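Local coordinates for protein Chymotrypsin/elastase isoinhibitor 1 (Ascaris suum, PDB 1EAI) that inhibits host serine proteinases such as chymotrypsin and elastase, and so defends the parasitic worm that secretes it, at residues Arg47-Asn50 against Cys54-Ala57. Numbering follows the deposited sequence.
Sequences RRTN and CIPA
R47 and I55 form an antiparallel hydrogen-bonded pair, with R47 N to I55 O at 2.7 Å and I55 N to R47 O at 3.0 Å. The second bond is the straighter, 169° at the hydrogen. R48 and C54 follow as a non-hydrogen-bonded pair, where C54 CA also leans on R47 O through a CA-H...O contact.

The two pairs put their side chains on different faces of the ribbon. On the R47 and I55 face, CB of A57 meets the bend of the R47 chain at CG, 4.1 Å away. The same methyl lies over one face of the R47 guanidinium, near its edge. T49 CG2 touches both CG2 and CD1 of I55, each at 4.1 Å, and the two side chains run nearly perpendicular. I55 CG1 sits between its own N and carbonyl carbon (chi1 60°), which brings it to 3.4 Å from R47 O.

On the other face, C54 CB sits over one side of the R48 guanidinium plane, 4.0 Å from NH1. R48 NH2 forms salt bridges with E9 and E18, so two carboxylates hold the charged end.

This is the C-terminal beta hairpin of the TIL domain, strands 46-48 and 54-56. The C54-C40 disulfide ties it to the segment just after strand 37-39, and backbone bonds from R48 to M19 and C21 join its outer edge to the 19-21 loop.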
# COMPACT_ATOMS: atom_id res chain seq x y z
N ARG C 47 19.58 11.34 1.60
CA ARG C 47 18.67 11.09 2.76
C ARG C 47 17.41 11.98 2.65
O ARG C 47 17.42 12.98 1.91
CB ARG C 47 19.26 11.53 4.12
CG ARG C 47 20.47 10.83 4.70
CD ARG C 47 20.15 9.46 5.29
NE ARG C 47 21.13 8.76 4.57
CZ ARG C 47 22.16 8.13 4.98
NH1 ARG C 47 22.33 7.92 6.25
NH2 ARG C 47 22.99 7.68 4.03
N ARG C 48 16.33 11.64 3.37
CA ARG C 48 15.07 12.45 3.38
C ARG C 48 14.99 13.44 4.57
O ARG C 48 15.37 13.08 5.71
CB ARG C 48 13.82 11.57 3.52
CG ARG C 48 13.37 10.83 2.26
CD ARG C 48 12.65 11.63 1.16
NE ARG C 48 12.35 10.81 -0.02
CZ ARG C 48 12.06 11.32 -1.23
NH1 ARG C 48 12.02 12.65 -1.41
NH2 ARG C 48 11.77 10.48 -2.25
N THR C 49 14.47 14.67 4.33
CA THR C 49 14.20 15.66 5.37
C THR C 49 12.84 15.38 6.04
O THR C 49 12.10 14.51 5.61
CB THR C 49 14.25 17.11 4.88
OG1 THR C 49 13.15 17.50 4.05
CG2 THR C 49 15.51 17.25 4.05
N ASN C 50 12.47 16.19 7.04
CA ASN C 50 11.19 16.01 7.75
C ASN C 50 9.93 16.35 7.00
O ASN C 50 8.88 15.89 7.33
CB ASN C 50 11.22 16.63 9.16
CG ASN C 50 12.21 15.87 10.06
OD1 ASN C 50 12.18 14.62 10.18
ND2 ASN C 50 13.17 16.62 10.63
N CYS C 54 14.79 15.33 -0.79
CA CYS C 54 15.98 14.50 -0.96
C CYS C 54 17.26 15.35 -1.01
O CYS C 54 17.45 16.17 -1.92
CB CYS C 54 15.85 13.56 -2.24
SG CYS C 54 16.98 12.13 -2.45
N ILE C 55 18.22 15.03 -0.11
CA ILE C 55 19.49 15.76 -0.05
C ILE C 55 20.65 14.83 0.27
O ILE C 55 20.46 13.80 0.90
CB ILE C 55 19.43 16.72 1.16
CG1 ILE C 55 19.21 15.86 2.44
CG2 ILE C 55 18.30 17.77 1.09
CD1 ILE C 55 19.59 16.73 3.64
N PRO C 56 21.87 15.29 -0.03
CA PRO C 56 23.06 14.52 0.30
C PRO C 56 23.24 14.39 1.79
O PRO C 56 22.96 15.35 2.52
CB PRO C 56 24.24 15.29 -0.23
CG PRO C 56 23.68 16.31 -1.21
CD PRO C 56 22.22 16.52 -0.82
N ALA C 57 23.70 13.20 2.23
CA ALA C 57 23.90 12.95 3.65
C ALA C 57 24.79 14.00 4.39
O ALA C 57 24.61 14.28 5.60
CB ALA C 57 24.42 11.53 3.86